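Phosphoserine phosphatase (Thermococcus onnurineus, PDB 4AP9) probably removes the phosphate from L-phosphoserine with the help of magnesium, the last step of serine biosynthesis, as a member of the haloacid dehalogenase superfamily. Local coordinates at residues A[136-139]-A[140-143]; A[50-53]-A[54-58]. All blocks are in the same frame, centred on the assembly; numbering follows the deposited sequence.

Along the chain contact 2 (50-53 with 54-58) comes first, at the start of helix 52-62, in the helical segment between strands 11-15 and 97-102 of the central sheet. Contact 1 (136-139 with 140-143) follows much later, where the chain leaves strand 130-135, outermost in this chain's sheet, and turns into helix 141-145. Their centres lie about 14 Å apart, yet they touch: Leu136 CD1 packs on Leu53 CD1 at 3.7 Å, and Leu136 also meets Leu56. Both reach the same sulfonate ligand, contact 1 holding its anionic end and contact 2 lying along its length, from the pyridinium nitrogen to the sulfonate. The pocket is thus built from the sheet-bearing core and the helical insert together.

Contact 1: A[136-139]-A[140-143]. With 1PS (3-pyridinium-1-ylpropane-1-sulfonate), chain F.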
ATOM      1  N   LEU A 136       7.700 -22.133  17.595  1.00 11.97           N
ATOM      2  CA  LEU A 136       8.226 -21.242  16.566  1.00 13.44           C
ATOM      3  C   LEU A 136       7.578 -19.881  16.730  1.00 15.81           C
ATOM      4  O   LEU A 136       6.375 -19.731  16.526  1.00 13.66           O
ATOM      5  CB  LEU A 136       7.926 -21.781  15.158  1.00 14.27           C
ATOM      6  CG  LEU A 136       8.556 -23.103  14.723  1.00 20.79           C
ATOM      7  CD1 LEU A 136       8.142 -23.432  13.292  1.00 20.92           C
ATOM      8  CD2 LEU A 136      10.076 -23.052  14.827  1.00 16.19           C
ATOM      9  N   ARG A 137       8.368 -18.893  17.122  1.00 12.08           N
ATOM     10  CA  ARG A 137       7.791 -17.629  17.572  1.00 14.95           C
ATOM     11  C   ARG A 137       7.861 -16.538  16.512  1.00 14.45           C
ATOM     12  O   ARG A 137       7.327 -15.436  16.693  1.00 14.28           O
ATOM     13  CB  ARG A 137       8.467 -17.215  18.872  1.00 14.73           C
ATOM     14  CG  ARG A 137       8.335 -18.311  19.932  1.00 15.22           C
ATOM     15  CD  ARG A 137       8.841 -17.884  21.292  1.00 14.94           C
ATOM     16  NE  ARG A 137       8.079 -16.755  21.816  1.00 20.33           N
ATOM     17  CZ  ARG A 137       8.632 -15.627  22.245  1.00 19.44           C
ATOM     18  NH1 ARG A 137       9.948 -15.483  22.219  1.00 19.40           N
ATOM     19  NH2 ARG A 137       7.874 -14.645  22.708  1.00 21.78           N
ATOM     20  N   PHE A 138       8.518 -16.862  15.404  1.00 11.93           N
ATOM     21  CA  PHE A 138       8.536 -16.024  14.214  1.00 15.16           C
ATOM     22  C   PHE A 138       8.790 -16.930  13.002  1.00 15.37           C
ATOM     23  O   PHE A 138       9.367 -18.009  13.151  1.00 14.92           O
ATOM     24  CB  PHE A 138       9.583 -14.907  14.329  1.00 13.63           C
ATOM     25  CG  PHE A 138      10.972 -15.397  14.642  1.00 13.94           C
ATOM     26  CD1 PHE A 138      11.366 -15.610  15.947  1.00 16.17           C
ATOM     27  CD2 PHE A 138      11.874 -15.647  13.623  1.00 15.94           C
ATOM     28  CE1 PHE A 138      12.638 -16.064  16.233  1.00 17.90           C
ATOM     29  CE2 PHE A 138      13.153 -16.098  13.897  1.00 17.31           C
ATOM     30  CZ  PHE A 138      13.537 -16.311  15.201  1.00 17.61           C
ATOM     31  N   ARG A 139       8.332 -16.520  11.823  1.00 14.95           N
ATOM     32  CA  ARG A 139       8.401 -17.385  10.645  1.00 15.22           C
ATOM     33  C   ARG A 139       9.850 -17.614  10.252  1.00 15.15           C
ATOM     34  O   ARG A 139      10.277 -18.746  10.013  1.00 15.53           O
ATOM     35  CB  ARG A 139       7.664 -16.739   9.476  1.00 16.88           C
ATOM     36  CG  ARG A 139       7.617 -17.580   8.210  1.00 19.13           C
ATOM     37  CD  ARG A 139       6.959 -16.763   7.100  1.00 23.38           C
ATOM     38  NE  ARG A 139       6.706 -17.551   5.904  1.00 32.58           N
ATOM     39  CZ  ARG A 139       6.918 -17.111   4.669  1.00 31.75           C
ATOM     40  NH1 ARG A 139       7.401 -15.886   4.473  1.00 35.66           N
ATOM     41  NH2 ARG A 139       6.662 -17.902   3.634  1.00 32.81           N
ATOM     42  N   ASP A 140      10.585 -16.510  10.175  1.00 13.70           N
ATOM     43  CA  ASP A 140      12.020 -16.492   9.876  1.00 15.27           C
ATOM     44  C   ASP A 140      12.541 -15.101  10.245  1.00 15.52           C
ATOM     45  O   ASP A 140      11.753 -14.209  10.575  1.00 13.12           O
ATOM     46  CB  ASP A 140      12.303 -16.805   8.398  1.00 17.17           C
ATOM     47  CG  ASP A 140      11.588 -15.851   7.436  1.00 19.64           C
ATOM     48  OD1 ASP A 140      11.884 -14.638   7.440  1.00 17.75           O
ATOM     49  OD2 ASP A 140      10.746 -16.315   6.641  1.00 20.02           O
ATOM     50  N   LYS A 141      13.857 -14.903  10.197  1.00 14.27           N
ATOM     51  CA  LYS A 141      14.429 -13.645  10.678  1.00 16.05           C
ATOM     52  C   LYS A 141      14.042 -12.427   9.849  1.00 15.13           C
ATOM     53  O   LYS A 141      13.867 -11.334  10.396  1.00 16.22           O
ATOM     54  CB  LYS A 141      15.947 -13.754  10.835  1.00 14.35           C
ATOM     55  CG  LYS A 141      16.338 -14.701  11.963  1.00 14.28           C
ATOM     56  CD  LYS A 141      17.747 -15.247  11.801  1.00 14.39           C
ATOM     57  CE  LYS A 141      18.041 -16.289  12.884  1.00 15.01           C
ATOM     58  NZ  LYS A 141      19.395 -16.923  12.738  1.00 14.31           N
ATOM     59  N   GLY A 142      13.890 -12.603   8.542  1.00 15.54           N
ATOM     60  CA  GLY A 142      13.386 -11.522   7.722  1.00 14.79           C
ATOM     61  C   GLY A 142      11.983 -11.114   8.135  1.00 17.40           C
ATOM     62  O   GLY A 142      11.679  -9.914   8.243  1.00 13.35           O
ATOM     63  N   GLU A 143      11.116 -12.103   8.366  1.00 14.67           N
ATOM     64  CA  GLU A 143       9.742 -11.791   8.752  1.00 16.25           C
ATOM     65  C   GLU A 143       9.745 -11.057  10.076  1.00 15.35           C
ATOM     66  O   GLU A 143       8.990 -10.102  10.271  1.00 14.34           O
ATOM     67  CB  GLU A 143       8.888 -13.059   8.878  1.00 17.41           C
ATOM     68  CG  GLU A 143       8.413 -13.620   7.566  1.00 24.45           C
ATOM     69  CD  GLU A 143       7.696 -12.587   6.720  1.00 22.91           C
ATOM     70  OE1 GLU A 143       6.628 -12.095   7.138  1.00 23.61           O
ATOM     71  OE2 GLU A 143       8.211 -12.280   5.635  1.00 28.98           O
TER
HETATM   72  N1  1PS F 202      18.595 -20.100   6.869  1.00 27.75           N
HETATM   73  C1  1PS F 202      18.325 -20.847   5.791  1.00 24.45           C
HETATM   74  C2  1PS F 202      19.354 -21.397   5.038  1.00 20.19           C
HETATM   75  C3  1PS F 202      19.859 -19.861   7.250  1.00 21.24           C
HETATM   76  C4  1PS F 202      20.935 -20.368   6.533  1.00 22.45           C
HETATM   77  C5  1PS F 202      20.686 -21.159   5.404  1.00 23.04           C
HETATM   78  C6  1PS F 202      17.493 -19.583   7.638  1.00 25.47           C
HETATM   79  C7  1PS F 202      17.973 -18.639   8.692  1.00 25.00           C
HETATM   80  C8  1PS F 202      17.353 -18.940  10.030  1.00 24.81           C
HETATM   81  S1  1PS F 202      15.727 -18.241  10.085  1.00 27.59           S
HETATM   82  O1  1PS F 202      15.401 -17.960  11.495  1.00 26.37           O
HETATM   83  O2  1PS F 202      14.753 -19.207   9.608  1.00 26.43           O
HETATM   84  O3  1PS F 202      15.711 -17.098   9.220  1.00 22.59           O
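Arg139 lays its aliphatic stem on Glu143 at the start of helix 141-145 in this haloacid dehalogenase fold, Arg139 CD 3.5 Å from Glu143 CG. Charge also links the two, though loosely: Arg139 NH1 is 3.9 Å from Glu143 OE2, a long salt bridge, with the guanidinium and carboxylate planes 76° apart. The stronger polar partners lie elsewhere, Asp170 O of the third subunit for Arg139 and Lys146 for Glu143.

Asp140 is the N-cap of the helix. Asp140 OD1 accepts the capping hydrogen bond from Glu143 N at 2.8 Å, the donor coming from above the carboxylate plane. With CG lying between backbone N and carbonyl carbon (chi1 57°), the short side chain folds back onto the helix start, which suits aspartate. Asp140 OD2 serves Lys164 in a salt bridge.

Around the ligand, the Phe138 ring turns its edge to Asp140 O, 3.4 Å from Phe138 CD2, and to sulfonate O1. Lys141 runs its extended methylenes along the sulfonate, Lys141 CG 3.4 Å from O1, before NZ pairs with Asp15. At the helix start, Lys141 N gives a hydrogen bond to sulfonate O3 at 3.0 Å, almost straight with an N-H...O angle of 176°.

Contact 2: A[50-53]-A[54-58]; sequences VEWL and DSLLK. With 1PS (3-pyridinium-1-ylpropane-1-sulfonate), chain F.
Leu53 and Leu57, one turn apart, make an apolar contact: Leu53 CD1 rests 3.8 Å from Leu57 CG. Branched leucines suit this strip, since beyond them lie Leu184 and Phe195 of the third subunit. On another side of the helix Val50 CG2 reaches Ser55 CB at 3.6 Å, while the small Ser55 hands its hydroxyl to Leu41 O of helix 36-47.

The backbone opens helix 52-62, with Glu51 at the N-cap position. Three i to i+4 bonds follow in succession, Ser55 N to Glu51 O (3.0 Å), Leu56 N to Trp52 O and Leu57 N to Leu53 O, so the helix is regular from its first turn.

Among the charged groups, Lys58 NZ gives a hydrogen bond, part of a salt bridge, to the syn lone pair of Asp54 OD1, 2.9 Å away and one turn back. A water accepting from Glu51 N at 2.7 Å also gives a weak bond to Asp54 OD2.

Trp52 supplies the aromatic surface. With CG anti to the backbone N (chi1 -180°), one indole face lies against the ligand, whose C6 sits 3.9 Å above the plane, offset toward the rim, while NE1 comes near Leu56 CD2. Arg59 adds a cation-pi contact. Replacing the indole by an alanine methyl is likely to leave N1 and C6 of the ligand without the face beneath them and Arg59 without its aromatic partner. At the five-membered ring, Trp52 CD1 comes to 3.6 Å from sulfonate O2.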
ATOM      1  N   VAL A  50      18.330 -28.971   1.839  1.00 16.55           N
ATOM      2  CA  VAL A  50      16.971 -29.292   2.234  1.00 16.18           C
ATOM      3  C   VAL A  50      16.333 -28.010   2.750  1.00 18.79           C
ATOM      4  O   VAL A  50      17.037 -27.096   3.182  1.00 19.95           O
ATOM      5  CB  VAL A  50      16.938 -30.362   3.337  1.00 15.66           C
ATOM      6  CG1 VAL A  50      17.490 -31.687   2.825  1.00 19.12           C
ATOM      7  CG2 VAL A  50      17.730 -29.885   4.537  1.00 18.40           C
ATOM      8  N   GLU A  51      15.009 -27.927   2.692  1.00 16.38           N
ATOM      9  CA  GLU A  51      14.322 -26.730   3.185  1.00 17.93           C
ATOM     10  C   GLU A  51      14.603 -26.505   4.670  1.00 16.39           C
ATOM     11  O   GLU A  51      14.716 -27.452   5.443  1.00 18.72           O
ATOM     12  CB  GLU A  51      12.821 -26.824   2.935  1.00 18.71           C
ATOM     13  CG  GLU A  51      12.472 -26.751   1.465  1.00 20.80           C
ATOM     14  CD  GLU A  51      13.091 -25.529   0.804  1.00 26.73           C
ATOM     15  OE1 GLU A  51      12.891 -24.405   1.317  1.00 31.31           O
ATOM     16  OE2 GLU A  51      13.801 -25.693  -0.209  1.00 32.25           O
ATOM     17  N   TRP A  52      14.708 -25.250   5.076  1.00 17.22           N
ATOM     18  CA  TRP A  52      15.153 -24.977   6.442  1.00 17.20           C
ATOM     19  C   TRP A  52      14.210 -25.540   7.503  1.00 19.02           C
ATOM     20  O   TRP A  52      14.660 -26.182   8.460  1.00 16.62           O
ATOM     21  CB  TRP A  52      15.381 -23.485   6.683  1.00 19.65           C
ATOM     22  CG  TRP A  52      15.841 -23.210   8.081  1.00 18.93           C
ATOM     23  CD1 TRP A  52      15.084 -22.753   9.131  1.00 18.29           C
ATOM     24  CD2 TRP A  52      17.165 -23.395   8.601  1.00 21.56           C
ATOM     25  NE1 TRP A  52      15.859 -22.632  10.257  1.00 19.38           N
ATOM     26  CE2 TRP A  52      17.146 -23.022   9.953  1.00 19.42           C
ATOM     27  CE3 TRP A  52      18.374 -23.827   8.033  1.00 19.41           C
ATOM     28  CZ2 TRP A  52      18.279 -23.066  10.766  1.00 19.11           C
ATOM     29  CZ3 TRP A  52      19.501 -23.881   8.842  1.00 19.06           C
ATOM     30  CH2 TRP A  52      19.445 -23.502  10.192  1.00 18.81           C
ATOM     31  N   LEU A  53      12.910 -25.297   7.347  1.00 17.69           N
ATOM     32  CA  LEU A  53      11.960 -25.768   8.343  1.00 17.95           C
ATOM     33  C   LEU A  53      11.926 -27.286   8.379  1.00 17.16           C
ATOM     34  O   LEU A  53      11.821 -27.884   9.445  1.00 17.27           O
ATOM     35  CB  LEU A  53      10.560 -25.211   8.082  1.00 18.84           C
ATOM     36  CG  LEU A  53       9.507 -25.696   9.076  1.00 18.21           C
ATOM     37  CD1 LEU A  53       9.803 -25.162  10.487  1.00 15.60           C
ATOM     38  CD2 LEU A  53       8.134 -25.252   8.630  1.00 20.68           C
ATOM     39  N   ASP A  54      11.998 -27.910   7.208  1.00 19.75           N
ATOM     40  CA  ASP A  54      12.052 -29.368   7.138  1.00 19.43           C
ATOM     41  C   ASP A  54      13.213 -29.885   7.982  1.00 18.72           C
ATOM     42  O   ASP A  54      13.039 -30.770   8.823  1.00 19.51           O
ATOM     43  CB  ASP A  54      12.187 -29.831   5.682  1.00 21.97           C
ATOM     44  CG  ASP A  54      12.261 -31.343   5.552  1.00 28.48           C
ATOM     45  OD1 ASP A  54      11.660 -32.043   6.386  1.00 27.21           O
ATOM     46  OD2 ASP A  54      12.933 -31.835   4.618  1.00 32.35           O
ATOM     47  N   SER A  55      14.392 -29.312   7.773  1.00 17.41           N
ATOM     48  CA  SER A  55      15.576 -29.724   8.514  1.00 17.58           C
ATOM     49  C   SER A  55      15.454 -29.447  10.019  1.00 16.79           C
ATOM     50  O   SER A  55      15.824 -30.283  10.849  1.00 17.91           O
ATOM     51  CB  SER A  55      16.812 -29.030   7.962  1.00 18.58           C
ATOM     52  OG  SER A  55      17.972 -29.605   8.525  1.00 22.59           O
ATOM     53  N   LEU A  56      14.928 -28.279  10.364  1.00 16.24           N
ATOM     54  CA  LEU A  56      14.771 -27.902  11.767  1.00 14.89           C
ATOM     55  C   LEU A  56      13.861 -28.872  12.505  1.00 16.36           C
ATOM     56  O   LEU A  56      14.194 -29.348  13.589  1.00 16.33           O
ATOM     57  CB  LEU A  56      14.213 -26.479  11.884  1.00 15.24           C
ATOM     58  CG  LEU A  56      13.939 -25.953  13.291  1.00 14.64           C
ATOM     59  CD1 LEU A  56      15.188 -26.136  14.164  1.00 16.06           C
ATOM     60  CD2 LEU A  56      13.505 -24.483  13.248  1.00 14.02           C
ATOM     61  N   LEU A  57      12.710 -29.183  11.917  1.00 16.06           N
ATOM     62  CA  LEU A  57      11.764 -30.044  12.618  1.00 17.50           C
ATOM     63  C   LEU A  57      12.278 -31.473  12.714  1.00 17.00           C
ATOM     64  O   LEU A  57      11.949 -32.191  13.657  1.00 18.36           O
ATOM     65  CB  LEU A  57      10.384 -30.004  11.969  1.00 16.88           C
ATOM     66  CG  LEU A  57       9.715 -28.632  12.039  1.00 20.50           C
ATOM     67  CD1 LEU A  57       8.293 -28.730  11.524  1.00 21.55           C
ATOM     68  CD2 LEU A  57       9.745 -28.083  13.483  1.00 19.14           C
ATOM     69  N   LYS A  58      13.085 -31.893  11.742  1.00 15.01           N
ATOM     70  CA  LYS A  58      13.715 -33.217  11.830  1.00 16.45           C
ATOM     71  C   LYS A  58      14.732 -33.281  12.978  1.00 18.79           C
ATOM     72  O   LYS A  58      14.849 -34.300  13.667  1.00 15.85           O
ATOM     73  CB  LYS A  58      14.383 -33.613  10.506  1.00 17.37           C
ATOM     74  CG  LYS A  58      13.416 -34.065   9.410  1.00 22.57           C
ATOM     75  CD  LYS A  58      14.174 -34.529   8.165  1.00 22.02           C
ATOM     76  CE  LYS A  58      13.301 -35.419   7.265  1.00 27.44           C
ATOM     77  NZ  LYS A  58      11.964 -34.834   6.942  1.00 26.64           N
TER
HETATM   78  N1  1PS F 202      18.595 -20.100   6.869  1.00 27.75           N
HETATM   79  C1  1PS F 202      18.325 -20.847   5.791  1.00 24.45           C
HETATM   80  C2  1PS F 202      19.354 -21.397   5.038  1.00 20.19           C
HETATM   81  C3  1PS F 202      19.859 -19.861   7.250  1.00 21.24           C
HETATM   82  C4  1PS F 202      20.935 -20.368   6.533  1.00 22.45           C
HETATM   83  C5  1PS F 202      20.686 -21.159   5.404  1.00 23.04           C
HETATM   84  C6  1PS F 202      17.493 -19.583   7.638  1.00 25.47           C
HETATM   85  C7  1PS F 202      17.973 -18.639   8.692  1.00 25.00           C
HETATM   86  C8  1PS F 202      17.353 -18.940  10.030  1.00 24.81           C
HETATM   87  S1  1PS F 202      15.727 -18.241  10.085  1.00 27.59           S
HETATM   88  O1  1PS F 202      15.401 -17.960  11.495  1.00 26.37           O
HETATM   89  O2  1PS F 202      14.753 -19.207   9.608  1.00 26.43           O
HETATM   90  O3  1PS F 202      15.711 -17.098   9.220  1.00 22.59           O
HETATM   91  O   HOH W   1      13.702 -30.085   1.752  1.00 24.77           O